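Local coordinates for DNA polymerase sliding clamp 3 (Sulfolobus tokodaii, PDB 3AIZ), which forms one subunit of a ring-shaped sliding clamp that encircles DNA and tethers DNA polymerase and other DNA-processing proteins to it, at residues Y13-L18 against D76-V81; E72-V77 against I97-D102; I143-D148 against S174-S179; D152-K157 against E200-T205. All blocks are in the same frame, centred on the assembly; numbering follows the deposited sequence.

Interaction 1. Residues Y13-L18 against D76-V81; sequences YIFRTL and DVLKTV. With SO4 (sulfate ion), chain G.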
loop_
_atom_site.group_PDB
_atom_site.type_symbol
_atom_site.label_atom_id
_atom_site.label_comp_id
_atom_site.label_asym_id
_atom_site.label_seq_id
_atom_site.Cartn_x
_atom_site.Cartn_y
_atom_site.Cartn_z
ATOM N N TYR C 13 -9.353 -4.320 29.081
ATOM C CA TYR C 13 -9.684 -5.215 27.975
ATOM C C TYR C 13 -10.624 -6.348 28.382
ATOM O O TYR C 13 -11.297 -6.937 27.537
ATOM C CB TYR C 13 -8.415 -5.772 27.326
ATOM C CG TYR C 13 -7.795 -4.834 26.314
ATOM C CD1 TYR C 13 -6.823 -3.917 26.690
ATOM C CD2 TYR C 13 -8.191 -4.861 24.982
ATOM C CE1 TYR C 13 -6.259 -3.057 25.768
ATOM C CE2 TYR C 13 -7.632 -4.006 24.054
ATOM C CZ TYR C 13 -6.667 -3.106 24.450
ATOM O OH TYR C 13 -6.107 -2.252 23.528
ATOM N N ILE C 14 -10.666 -6.651 29.676
ATOM C CA ILE C 14 -11.609 -7.637 30.191
ATOM C C ILE C 14 -13.035 -7.178 29.910
ATOM O O ILE C 14 -13.907 -7.980 29.576
ATOM C CB ILE C 14 -11.447 -7.842 31.710
ATOM C CG1 ILE C 14 -10.033 -8.320 32.044
ATOM C CG2 ILE C 14 -12.480 -8.830 32.229
ATOM C CD1 ILE C 14 -9.797 -8.525 33.525
ATOM N N PHE C 15 -13.257 -5.874 30.041
ATOM C CA PHE C 15 -14.582 -5.291 29.872
ATOM C C PHE C 15 -14.868 -4.956 28.413
ATOM O O PHE C 15 -16.024 -4.897 27.995
ATOM C CB PHE C 15 -14.725 -4.050 30.753
ATOM C CG PHE C 15 -14.560 -4.335 32.216
ATOM C CD1 PHE C 15 -13.298 -4.434 32.776
ATOM C CD2 PHE C 15 -15.664 -4.517 33.029
ATOM C CE1 PHE C 15 -13.144 -4.705 34.121
ATOM C CE2 PHE C 15 -15.515 -4.788 34.375
ATOM C CZ PHE C 15 -14.253 -4.882 34.922
ATOM N N ARG C 16 -13.810 -4.742 27.640
ATOM C CA ARG C 16 -13.955 -4.522 26.208
ATOM C C ARG C 16 -14.340 -5.829 25.520
ATOM O O ARG C 16 -15.043 -5.827 24.509
ATOM C CB ARG C 16 -12.662 -3.956 25.621
ATOM C CG ARG C 16 -12.198 -2.677 26.300
ATOM C CD ARG C 16 -10.894 -2.171 25.716
ATOM N NE ARG C 16 -11.020 -1.843 24.300
ATOM C CZ ARG C 16 -10.047 -1.309 23.571
ATOM N NH1 ARG C 16 -8.873 -1.038 24.126
ATOM N NH2 ARG C 16 -10.247 -1.043 22.287
ATOM N N THR C 17 -13.882 -6.945 26.080
ATOM C CA THR C 17 -14.280 -8.260 25.597
ATOM C C THR C 17 -15.765 -8.479 25.856
ATOM O O THR C 17 -16.497 -8.942 24.983
ATOM C CB THR C 17 -13.492 -9.390 26.289
ATOM O OG1 THR C 17 -12.100 -9.277 25.972
ATOM C CG2 THR C 17 -13.997 -10.746 25.826
ATOM N N LEU C 18 -16.201 -8.139 27.065
ATOM C CA LEU C 18 -17.590 -8.333 27.467
ATOM C C LEU C 18 -18.567 -7.535 26.607
ATOM O O LEU C 18 -19.710 -7.948 26.417
ATOM C CB LEU C 18 -17.778 -7.981 28.944
ATOM C CG LEU C 18 -17.057 -8.873 29.956
ATOM C CD1 LEU C 18 -17.262 -8.355 31.370
ATOM C CD2 LEU C 18 -17.533 -10.310 29.836
ATOM N N ASP C 76 -16.061 3.162 27.751
ATOM C CA ASP C 76 -15.672 4.407 27.095
ATOM C C ASP C 76 -14.611 5.157 27.895
ATOM O O ASP C 76 -13.743 5.814 27.321
ATOM C CB ASP C 76 -16.889 5.309 26.860
ATOM C CG ASP C 76 -17.610 4.993 25.560
ATOM O OD1 ASP C 76 -17.047 4.251 24.729
ATOM O OD2 ASP C 76 -18.738 5.496 25.367
ATOM N N VAL C 77 -14.682 5.060 29.220
ATOM C CA VAL C 77 -13.706 5.728 30.075
ATOM C C VAL C 77 -12.497 4.835 30.324
ATOM O O VAL C 77 -11.409 5.323 30.627
ATOM C CB VAL C 77 -14.312 6.161 31.428
ATOM C CG1 VAL C 77 -15.598 6.944 31.207
ATOM C CG2 VAL C 77 -14.565 4.955 32.311
ATOM N N LEU C 78 -12.694 3.527 30.194
ATOM C CA LEU C 78 -11.605 2.572 30.361
ATOM C C LEU C 78 -10.646 2.626 29.177
ATOM O O LEU C 78 -9.453 2.368 29.322
ATOM C CB LEU C 78 -12.148 1.153 30.536
ATOM C CG LEU C 78 -12.832 0.833 31.867
ATOM C CD1 LEU C 78 -13.351 -0.595 31.868
ATOM C CD2 LEU C 78 -11.883 1.057 33.032
ATOM N N LYS C 79 -11.175 2.963 28.005
ATOM C CA LYS C 79 -10.356 3.079 26.806
ATOM C C LYS C 79 -9.372 4.240 26.920
ATOM O O LYS C 79 -8.384 4.302 26.188
ATOM C CB LYS C 79 -11.233 3.276 25.568
ATOM C CG LYS C 79 -12.088 2.080 25.191
ATOM C CD LYS C 79 -12.866 2.359 23.913
ATOM C CE LYS C 79 -13.759 1.191 23.528
ATOM N NZ LYS C 79 -14.501 1.457 22.263
ATOM N N THR C 80 -9.649 5.159 27.839
ATOM C CA THR C 80 -8.845 6.369 27.970
ATOM C C THR C 80 -7.684 6.193 28.943
ATOM O O THR C 80 -7.040 7.168 29.327
ATOM C CB THR C 80 -9.697 7.568 28.426
ATOM O OG1 THR C 80 -9.983 7.455 29.826
ATOM C CG2 THR C 80 -10.999 7.627 27.643
ATOM N N VAL C 81 -7.421 4.953 29.343
ATOM C CA VAL C 81 -6.316 4.678 30.256
ATOM C C VAL C 81 -5.008 4.517 29.492
ATOM O O VAL C 81 -4.989 4.006 28.372
ATOM C CB VAL C 81 -6.566 3.418 31.110
ATOM C CG1 VAL C 81 -7.888 3.533 31.853
ATOM C CG2 VAL C 81 -6.541 2.171 30.243
HETATM S S SO4 G . -13.313 -2.187 20.850
HETATM O O1 SO4 G . -14.089 -3.408 20.651
HETATM O O2 SO4 G . -13.452 -1.741 22.235
HETATM O O3 SO4 G . -11.905 -2.453 20.559
HETATM O O4 SO4 G . -13.805 -1.146 19.950
#
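Phe15 and Arg16 of helix 8-18 meet Leu78 and Lys79 of segment 76-81, into which helix 71-78 runs. Both helices belong to the N-terminal domain of the clamp fold, where such helices line the central channel. Arg16 carries the polar half. Arg16 CB points toward 76-81 and lies 4.1 Å from O2 of a bound sulfate. CG leans on Thr75 of helix 71-78. CD lies over one face of the Tyr13 ring, 3.9 Å above its plane and offset toward the rim. The chain bends at chi3 (62°), and this bend turns the guanidinium to the sulfate. Arg16 NE lies 4.2 Å from Lys79 CE. Arg16 NE also donates to sulfate O2 at 3.2 Å. At the tip, Arg16 NH2 donates to sulfate O3 at 2.8 Å and only weakly to O2. The anion thus sits at the guanidinium edge, while Lys79 CG lies over one face. Lys79 is extended, and Lys79 NZ stops 3.4 Å from sulfate O2. The sulfate probably comes from the crystallisation liquor, but such a basic site is consistent with contact to a DNA phosphate. The apolar half is buried. Leu78 CD1 meets the Phe15 ring obliquely and lies 3.9 Å from Phe15 CB.

Interaction 2. Residues E72-V77 against I97-D102; sequences EDFTDV and IKVTLD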
loop_
_atom_site.group_PDB
_atom_site.type_symbol
_atom_site.label_atom_id
_atom_site.label_comp_id
_atom_site.label_asym_id
_atom_site.label_seq_id
_atom_site.Cartn_x
_atom_site.Cartn_y
_atom_site.Cartn_z
ATOM N N GLU C 72 -21.035 0.071 28.035
ATOM C CA GLU C 72 -20.501 0.975 27.018
ATOM C C GLU C 72 -19.865 2.226 27.627
ATOM O O GLU C 72 -18.748 2.604 27.271
ATOM C CB GLU C 72 -21.591 1.377 26.023
ATOM C CG GLU C 72 -21.102 2.309 24.924
ATOM C CD GLU C 72 -22.229 2.835 24.056
ATOM O OE1 GLU C 72 -23.366 2.330 24.183
ATOM O OE2 GLU C 72 -21.978 3.753 23.246
ATOM N N ASP C 73 -20.586 2.869 28.539
ATOM C CA ASP C 73 -20.090 4.067 29.200
ATOM C C ASP C 73 -18.875 3.749 30.059
ATOM O O ASP C 73 -17.907 4.509 30.092
ATOM C CB ASP C 73 -21.186 4.693 30.060
ATOM C CG ASP C 73 -22.361 5.177 29.239
ATOM O OD1 ASP C 73 -22.163 5.482 28.043
ATOM O OD2 ASP C 73 -23.479 5.253 29.789
ATOM N N PHE C 74 -18.938 2.618 30.754
ATOM C CA PHE C 74 -17.853 2.188 31.625
ATOM C C PHE C 74 -16.603 1.861 30.817
ATOM O O PHE C 74 -15.482 2.094 31.268
ATOM C CB PHE C 74 -18.286 0.973 32.448
ATOM C CG PHE C 74 -17.250 0.500 33.425
ATOM C CD1 PHE C 74 -16.888 1.287 34.505
ATOM C CD2 PHE C 74 -16.648 -0.736 33.274
ATOM C CE1 PHE C 74 -15.937 0.853 35.411
ATOM C CE2 PHE C 74 -15.699 -1.177 34.176
ATOM C CZ PHE C 74 -15.343 -0.382 35.246
ATOM N N THR C 75 -16.803 1.324 29.619
ATOM C CA THR C 75 -15.691 0.974 28.745
ATOM C C THR C 75 -15.174 2.202 27.997
ATOM O O THR C 75 -13.994 2.279 27.655
ATOM C CB THR C 75 -16.088 -0.129 27.744
ATOM O OG1 THR C 75 -16.420 -1.325 28.461
ATOM C CG2 THR C 75 -14.945 -0.427 26.791
ATOM N N ASP C 76 -16.061 3.162 27.751
ATOM C CA ASP C 76 -15.672 4.407 27.095
ATOM C C ASP C 76 -14.611 5.157 27.895
ATOM O O ASP C 76 -13.743 5.814 27.321
ATOM C CB ASP C 76 -16.889 5.309 26.860
ATOM C CG ASP C 76 -17.610 4.993 25.560
ATOM O OD1 ASP C 76 -17.047 4.251 24.729
ATOM O OD2 ASP C 76 -18.738 5.496 25.367
ATOM N N VAL C 77 -14.682 5.060 29.220
ATOM C CA VAL C 77 -13.706 5.728 30.075
ATOM C C VAL C 77 -12.497 4.835 30.324
ATOM O O VAL C 77 -11.409 5.323 30.627
ATOM C CB VAL C 77 -14.312 6.161 31.428
ATOM C CG1 VAL C 77 -15.598 6.944 31.207
ATOM C CG2 VAL C 77 -14.565 4.955 32.311
ATOM N N ILE C 97 -21.292 4.085 40.824
ATOM C CA ILE C 97 -19.913 3.630 40.694
ATOM C C ILE C 97 -18.977 4.791 40.348
ATOM O O ILE C 97 -19.319 5.660 39.544
ATOM C CB ILE C 97 -19.793 2.517 39.629
ATOM C CG1 ILE C 97 -18.388 1.911 39.630
ATOM C CG2 ILE C 97 -20.158 3.046 38.250
ATOM C CD1 ILE C 97 -18.070 1.111 40.874
ATOM N N LYS C 98 -17.801 4.805 40.968
ATOM C CA LYS C 98 -16.803 5.839 40.714
ATOM C C LYS C 98 -15.534 5.258 40.103
ATOM O O LYS C 98 -14.912 4.364 40.676
ATOM C CB LYS C 98 -16.449 6.583 42.003
ATOM C CG LYS C 98 -17.377 7.732 42.348
ATOM C CD LYS C 98 -16.838 8.531 43.527
ATOM C CE LYS C 98 -17.709 9.741 43.823
ATOM N NZ LYS C 98 -17.248 10.478 45.034
ATOM N N VAL C 99 -15.151 5.773 38.940
ATOM C CA VAL C 99 -13.914 5.360 38.292
ATOM C C VAL C 99 -12.918 6.511 38.326
ATOM O O VAL C 99 -13.167 7.575 37.759
ATOM C CB VAL C 99 -14.154 4.937 36.832
ATOM C CG1 VAL C 99 -12.907 4.287 36.258
ATOM C CG2 VAL C 99 -15.335 3.989 36.744
ATOM N N THR C 100 -11.791 6.299 38.997
ATOM C CA THR C 100 -10.782 7.341 39.132
ATOM C C THR C 100 -9.474 6.953 38.454
ATOM O O THR C 100 -8.727 6.118 38.962
ATOM C CB THR C 100 -10.498 7.662 40.609
ATOM O OG1 THR C 100 -11.713 8.064 41.254
ATOM C CG2 THR C 100 -9.473 8.780 40.723
ATOM N N LEU C 101 -9.204 7.563 37.306
ATOM C CA LEU C 101 -7.951 7.336 36.601
ATOM C C LEU C 101 -6.878 8.282 37.130
ATOM O O LEU C 101 -7.077 9.496 37.176
ATOM C CB LEU C 101 -8.139 7.531 35.096
ATOM C CG LEU C 101 -9.257 6.708 34.459
ATOM C CD1 LEU C 101 -9.245 6.870 32.951
ATOM C CD2 LEU C 101 -9.120 5.244 34.839
ATOM N N ASP C 102 -5.744 7.721 37.533
ATOM C CA ASP C 102 -4.670 8.513 38.116
ATOM C C ASP C 102 -3.364 8.315 37.357
ATOM O O ASP C 102 -2.768 7.238 37.395
ATOM C CB ASP C 102 -4.486 8.151 39.591
ATOM C CG ASP C 102 -3.580 9.123 40.323
ATOM O OD1 ASP C 102 -2.878 9.910 39.654
ATOM O OD2 ASP C 102 -3.569 9.098 41.573
#
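Helix segment 72-77, which brings Val77 to Val99, runs nearly parallel to strand segment 97-102, at 13°. The axes of the two segments approach to 10.5 Å. Val77 and Val99 mark the closest backbone approach, with their CA atoms 8.2 Å apart. The contact is buried, and no hydrogen bond spans it. Phe74 reaches across with its ring. Its CG is anti to the backbone N (chi1 -177°), which carries the ring to the strand. The ring presents its edge. Val99 CG2 lies near the ring plane, 3.5 Å from Phe74 CE1 and 3.8 Å from Phe74 CD1. The two side chains meet at about a right angle. The other branch of Val99 serves the next turn of the helix, where Val99 CG1 packs against Val77 CG2 at 4.3 Å. Leu101, further along the strand, brings CD1 to the backbone oxygen of Val77, and that oxygen accepts a hydrogen bond from Thr80 OG1. The whole is helix-on-sheet packing in the N-terminal domain. Phe109 and Phe111 of strand 106-111 touch Val77, and Leu89 of strand 86-91 touches Phe74. The ring of Phe15, on helix 8-18, meets Phe74 edge-to-face, so Phe74 is wedged between the sheet and the second helix.

Interaction 3. Residues I143-D148 against S174-S179; sequences IDEIED and STIELS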
loop_
_atom_site.group_PDB
_atom_site.type_symbol
_atom_site.label_atom_id
_atom_site.label_comp_id
_atom_site.label_asym_id
_atom_site.label_seq_id
_atom_site.Cartn_x
_atom_site.Cartn_y
_atom_site.Cartn_z
ATOM N N ILE C 143 -7.262 -17.177 16.700
ATOM C CA ILE C 143 -8.670 -16.805 16.719
ATOM C C ILE C 143 -8.943 -15.608 15.809
ATOM O O ILE C 143 -9.923 -15.594 15.063
ATOM C CB ILE C 143 -9.145 -16.495 18.147
ATOM C CG1 ILE C 143 -9.091 -17.761 18.997
ATOM C CG2 ILE C 143 -10.555 -15.951 18.132
ATOM C CD1 ILE C 143 -9.887 -18.907 18.412
ATOM N N ASP C 144 -8.069 -14.607 15.875
ATOM C CA ASP C 144 -8.171 -13.443 14.999
ATOM C C ASP C 144 -7.999 -13.854 13.542
ATOM O O ASP C 144 -8.679 -13.341 12.655
ATOM C CB ASP C 144 -7.129 -12.387 15.374
ATOM C CG ASP C 144 -7.502 -11.618 16.626
ATOM O OD1 ASP C 144 -8.714 -11.474 16.897
ATOM O OD2 ASP C 144 -6.586 -11.152 17.336
ATOM N N GLU C 145 -7.084 -14.789 13.305
ATOM C CA GLU C 145 -6.833 -15.290 11.961
ATOM C C GLU C 145 -8.048 -16.048 11.433
ATOM O O GLU C 145 -8.335 -16.023 10.236
ATOM C CB GLU C 145 -5.597 -16.188 11.950
ATOM C CG GLU C 145 -5.160 -16.630 10.564
ATOM C CD GLU C 145 -3.866 -17.419 10.591
ATOM O OE1 GLU C 145 -3.230 -17.485 11.665
ATOM O OE2 GLU C 145 -3.484 -17.973 9.537
ATOM N N ILE C 146 -8.758 -16.719 12.334
ATOM C CA ILE C 146 -9.970 -17.441 11.966
ATOM C C ILE C 146 -11.098 -16.469 11.635
ATOM O O ILE C 146 -11.925 -16.736 10.764
ATOM C CB ILE C 146 -10.421 -18.407 13.078
ATOM C CG1 ILE C 146 -9.446 -19.582 13.184
ATOM C CG2 ILE C 146 -11.828 -18.920 12.808
ATOM C CD1 ILE C 146 -9.867 -20.636 14.180
ATOM N N GLU C 147 -11.123 -15.336 12.332
ATOM C CA GLU C 147 -12.100 -14.293 12.043
ATOM C C GLU C 147 -11.869 -13.723 10.648
ATOM O O GLU C 147 -12.820 -13.468 9.908
ATOM C CB GLU C 147 -12.027 -13.176 13.083
ATOM C CG GLU C 147 -13.007 -12.040 12.831
ATOM C CD GLU C 147 -12.735 -10.830 13.703
ATOM O OE1 GLU C 147 -11.937 -10.948 14.656
ATOM O OE2 GLU C 147 -13.318 -9.759 13.431
ATOM N N ASP C 148 -10.602 -13.520 10.296
ATOM C CA ASP C 148 -10.246 -13.044 8.964
ATOM C C ASP C 148 -10.681 -14.043 7.899
ATOM O O ASP C 148 -11.202 -13.658 6.853
ATOM C CB ASP C 148 -8.742 -12.778 8.864
ATOM C CG ASP C 148 -8.331 -11.480 9.538
ATOM O OD1 ASP C 148 -9.216 -10.642 9.814
ATOM O OD2 ASP C 148 -7.119 -11.294 9.785
ATOM N N SER C 174 -11.250 -24.045 6.530
ATOM C CA SER C 174 -9.804 -23.968 6.692
ATOM C C SER C 174 -9.426 -24.365 8.114
ATOM O O SER C 174 -9.960 -23.825 9.080
ATOM C CB SER C 174 -9.297 -22.558 6.380
ATOM O OG SER C 174 -9.540 -22.213 5.027
ATOM N N THR C 175 -8.499 -25.309 8.238
ATOM C CA THR C 175 -8.148 -25.870 9.537
ATOM C C THR C 175 -6.759 -25.446 9.997
ATOM O O THR C 175 -5.839 -25.313 9.193
ATOM C CB THR C 175 -8.208 -27.409 9.511
ATOM O OG1 THR C 175 -9.492 -27.831 9.037
ATOM C CG2 THR C 175 -7.968 -27.978 10.900
ATOM N N ILE C 176 -6.617 -25.236 11.301
ATOM C CA ILE C 176 -5.327 -24.918 11.895
ATOM C C ILE C 176 -5.018 -25.906 13.013
ATOM O O ILE C 176 -5.842 -26.135 13.896
ATOM C CB ILE C 176 -5.302 -23.484 12.457
ATOM C CG1 ILE C 176 -5.728 -22.485 11.377
ATOM C CG2 ILE C 176 -3.918 -23.148 12.992
ATOM C CD1 ILE C 176 -5.667 -21.037 11.817
ATOM N N GLU C 177 -3.830 -26.494 12.966
ATOM C CA GLU C 177 -3.423 -27.476 13.963
ATOM C C GLU C 177 -2.696 -26.827 15.135
ATOM O O GLU C 177 -1.770 -26.041 14.945
ATOM C CB GLU C 177 -2.526 -28.539 13.329
ATOM C CG GLU C 177 -1.830 -29.442 14.334
ATOM C CD GLU C 177 -0.778 -30.329 13.693
ATOM O OE1 GLU C 177 -0.727 -30.391 12.446
ATOM O OE2 GLU C 177 -0.000 -30.962 14.439
ATOM N N LEU C 178 -3.126 -27.163 16.346
ATOM C CA LEU C 178 -2.431 -26.739 17.554
ATOM C C LEU C 178 -1.962 -27.971 18.312
ATOM O O LEU C 178 -2.727 -28.915 18.507
ATOM C CB LEU C 178 -3.341 -25.897 18.452
ATOM C CG LEU C 178 -3.804 -24.524 17.963
ATOM C CD1 LEU C 178 -4.832 -24.657 16.852
ATOM C CD2 LEU C 178 -4.380 -23.733 19.123
ATOM N N SER C 179 -0.706 -27.959 18.741
ATOM C CA SER C 179 -0.140 -29.094 19.457
ATOM C C SER C 179 1.105 -28.682 20.223
ATOM O O SER C 179 1.648 -27.601 20.005
ATOM C CB SER C 179 0.206 -30.217 18.481
ATOM O OG SER C 179 1.179 -29.793 17.542
#
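Ile176 meets Ile146 and Glu145 where helix 136-149 packs on strand 172-178, the outermost of its antiparallel sheet within this chain. This is the C-terminal domain of the clamp fold. The apolar part is the CD1 methyl of Ile176 against the CG1 methylene of Ile146. Ile176 points toward the helix. The extended chi2 (-177°) puts the terminal methyl foremost. Ile176 CD1 lies 4.3 Å from Ile146 CG1. Leu165 and Ala167 of strand 162-168 also touch Ile146, and Ile142 of the same helix touches Ile176. No hydrogen bond joins the two segments. Hydrogen bonds of the strand run to another subunit instead. Ser174 and Thr175 pair antiparallel with a strand of the sliding clamp B chain, which carries the sheet across the subunit interface. Ser174 OG is also hydrogen-bonded to Ser111 OG of that chain. The third kind of contact is mixed. Exposed Glu145 stretches toward the strand, and its carboxylate meets the same methyl. Ile176 CD1 lies 4.2 Å from Glu145 CD and almost equally far from Glu145 OE1 (4.3 Å) and OE2 (4.4 Å).

Interaction 4. Residues D152-K157 against E200-T205; sequences DSITFK and EYVVNT. With SO4 (sulfate ion), chain H.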
loop_
_atom_site.group_PDB
_atom_site.type_symbol
_atom_site.label_atom_id
_atom_site.label_comp_id
_atom_site.label_asym_id
_atom_site.label_seq_id
_atom_site.Cartn_x
_atom_site.Cartn_y
_atom_site.Cartn_z
ATOM N N ASP C 152 -19.338 -19.478 9.520
ATOM C CA ASP C 152 -20.498 -19.474 10.398
ATOM C C ASP C 152 -20.215 -20.222 11.695
ATOM O O ASP C 152 -20.878 -19.997 12.707
ATOM C CB ASP C 152 -21.701 -20.096 9.689
ATOM C CG ASP C 152 -22.089 -19.343 8.429
ATOM O OD1 ASP C 152 -21.820 -18.124 8.353
ATOM O OD2 ASP C 152 -22.666 -19.970 7.516
ATOM N N SER C 153 -19.221 -21.105 11.662
ATOM C CA SER C 153 -18.923 -21.957 12.806
ATOM C C SER C 153 -17.458 -22.380 12.853
ATOM O O SER C 153 -16.754 -22.330 11.847
ATOM C CB SER C 153 -19.815 -23.199 12.777
ATOM O OG SER C 153 -19.609 -23.944 11.587
ATOM N N ILE C 154 -17.008 -22.794 14.032
ATOM C CA ILE C 154 -15.655 -23.303 14.204
ATOM C C ILE C 154 -15.697 -24.702 14.803
ATOM O O ILE C 154 -16.129 -24.879 15.942
ATOM C CB ILE C 154 -14.826 -22.408 15.141
ATOM C CG1 ILE C 154 -14.760 -20.979 14.604
ATOM C CG2 ILE C 154 -13.427 -22.979 15.323
ATOM C CD1 ILE C 154 -13.947 -20.045 15.473
ATOM N N THR C 155 -15.254 -25.693 14.037
ATOM C CA THR C 155 -15.188 -27.058 14.542
ATOM C C THR C 155 -13.961 -27.249 15.425
ATOM O O THR C 155 -12.827 -27.100 14.967
ATOM C CB THR C 155 -15.146 -28.097 13.405
ATOM O OG1 THR C 155 -16.426 -28.166 12.766
ATOM C CG2 THR C 155 -14.800 -29.470 13.958
ATOM N N PHE C 156 -14.199 -27.564 16.695
ATOM C CA PHE C 156 -13.128 -27.925 17.615
ATOM C C PHE C 156 -12.991 -29.438 17.632
ATOM O O PHE C 156 -13.902 -30.145 18.063
ATOM C CB PHE C 156 -13.430 -27.415 19.024
ATOM C CG PHE C 156 -13.147 -25.953 19.220
ATOM C CD1 PHE C 156 -13.911 -24.991 18.578
ATOM C CD2 PHE C 156 -12.129 -25.539 20.064
ATOM C CE1 PHE C 156 -13.656 -23.647 18.764
ATOM C CE2 PHE C 156 -11.869 -24.195 20.254
ATOM C CZ PHE C 156 -12.634 -23.248 19.604
ATOM N N LYS C 157 -11.856 -29.938 17.158
ATOM C CA LYS C 157 -11.638 -31.376 17.083
ATOM C C LYS C 157 -10.332 -31.784 17.752
ATOM O O LYS C 157 -9.269 -31.251 17.439
ATOM C CB LYS C 157 -11.662 -31.844 15.627
ATOM C CG LYS C 157 -11.491 -33.343 15.440
ATOM C CD LYS C 157 -11.895 -33.761 14.036
ATOM C CE LYS C 157 -11.585 -35.226 13.774
ATOM N NZ LYS C 157 -10.117 -35.477 13.722
ATOM N N GLU C 200 -18.480 -16.423 15.661
ATOM C CA GLU C 200 -18.452 -15.090 16.255
ATOM C C GLU C 200 -18.245 -15.117 17.769
ATOM O O GLU C 200 -17.529 -14.280 18.319
ATOM C CB GLU C 200 -19.724 -14.311 15.908
ATOM C CG GLU C 200 -21.015 -15.019 16.284
ATOM C CD GLU C 200 -22.241 -14.157 16.049
ATOM O OE1 GLU C 200 -23.257 -14.689 15.552
ATOM O OE2 GLU C 200 -22.185 -12.947 16.357
ATOM N N TYR C 201 -18.870 -16.081 18.437
ATOM C CA TYR C 201 -18.787 -16.179 19.891
ATOM C C TYR C 201 -17.370 -16.492 20.372
ATOM O O TYR C 201 -16.910 -15.938 21.371
ATOM C CB TYR C 201 -19.776 -17.220 20.420
ATOM C CG TYR C 201 -21.198 -16.986 19.961
ATOM C CD1 TYR C 201 -21.839 -17.898 19.131
ATOM C CD2 TYR C 201 -21.894 -15.847 20.344
ATOM C CE1 TYR C 201 -23.137 -17.686 18.705
ATOM C CE2 TYR C 201 -23.191 -15.625 19.922
ATOM C CZ TYR C 201 -23.807 -16.547 19.103
ATOM O OH TYR C 201 -25.099 -16.331 18.681
ATOM N N VAL C 202 -16.680 -17.378 19.661
ATOM C CA VAL C 202 -15.305 -17.717 20.005
ATOM C C VAL C 202 -14.383 -16.543 19.710
ATOM O O VAL C 202 -13.601 -16.121 20.561
ATOM C CB VAL C 202 -14.805 -18.948 19.227
ATOM C CG1 VAL C 202 -13.326 -19.181 19.498
ATOM C CG2 VAL C 202 -15.620 -20.179 19.593
ATOM N N VAL C 203 -14.490 -16.020 18.493
ATOM C CA VAL C 203 -13.653 -14.915 18.041
ATOM C C VAL C 203 -13.727 -13.697 18.961
ATOM O O VAL C 203 -12.710 -13.070 19.253
ATOM C CB VAL C 203 -14.021 -14.489 16.609
ATOM C CG1 VAL C 203 -13.339 -13.181 16.254
ATOM C CG2 VAL C 203 -13.646 -15.583 15.621
ATOM N N ASN C 204 -14.932 -13.374 19.418
ATOM C CA ASN C 204 -15.148 -12.186 20.240
ATOM C C ASN C 204 -14.459 -12.222 21.604
ATOM O O ASN C 204 -14.588 -11.286 22.393
ATOM C CB ASN C 204 -16.646 -11.916 20.409
ATOM C CG ASN C 204 -17.299 -11.424 19.130
ATOM O OD1 ASN C 204 -16.621 -11.005 18.193
ATOM N ND2 ASN C 204 -18.626 -11.468 19.090
ATOM N N THR C 205 -13.726 -13.295 21.881
ATOM C CA THR C 205 -12.995 -13.406 23.140
ATOM C C THR C 205 -11.515 -13.091 22.942
ATOM O O THR C 205 -10.724 -13.160 23.882
ATOM C CB THR C 205 -13.140 -14.811 23.769
ATOM O OG1 THR C 205 -12.469 -15.780 22.953
ATOM C CG2 THR C 205 -14.605 -15.190 23.897
HETATM S S SO4 H . -25.894 -12.470 20.601
HETATM O O1 SO4 H . -25.708 -13.353 19.452
HETATM O O2 SO4 H . -27.160 -11.753 20.463
HETATM O O3 SO4 H . -25.918 -13.262 21.827
HETATM O O4 SO4 H . -24.793 -11.511 20.666
#
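Val202 O is gripped by two donors of one residue, Thr205 N at 3.1 Å and Thr205 OG1 at 2.7 Å. The hydroxyl lies in the carbonyl plane, at a C=O...donor angle of 159°. Thr205 OG1 is in turn hydrogen-bonded to Tyr229 OH. The two bonds to Val202 O lie at the C-terminal end of helix 199-203, which packs on strand 153-159 in the C-terminal domain of the clamp fold. The contact is apolar and buried. Val202 points toward the strand and uses all three side-chain carbons. Ile154 comes at it obliquely, with CD1 4.0 Å from Val202 CB. Phe156 and Val202 point at each other from opposite directions. The ring lies obliquely to the valine, with Phe156 CE1 4.1 Å from Val202 CG2 and CZ 4.1 Å from Val202 CG1. Val202 CG1 is anti to the backbone N (chi1 174°), which turns both methyls to the ring. Leu225 of strand 223-231 touches Phe156 and Val202, and Ile143 of helix 136-149 touches Val202. Tyr201 OH donates to O1 of a sulfate, probably from the crystallisation liquor, at 3.1 Å, with O1 in the ring plane, while Glu200 CG sits 4.0 Å above the ring centre.

In the fold
Interactions 1 and 2 belong to the N-terminal domain and share helix 71-78. One binds it to helix 8-18, the other to strand 97-102, and Phe15 and Phe74 join them. Interactions 3 and 4 hold two C-terminal helices to the same sheet and meet where Ile146 touches Ile154. Interactions 2 and 4 are buried and apolar. Interactions 1 and 3 are partly buried, with charged side chains at their margins: basic ones round a sulfate in the first, a glutamate in the third. Interactions 1, 2 and 3 each border a chain of sliding clamp B; no other protein chain touches the segments of interaction 4. Thr17 packs on Asn204 and Thr205, linking interactions 1 and 4 across the two domains.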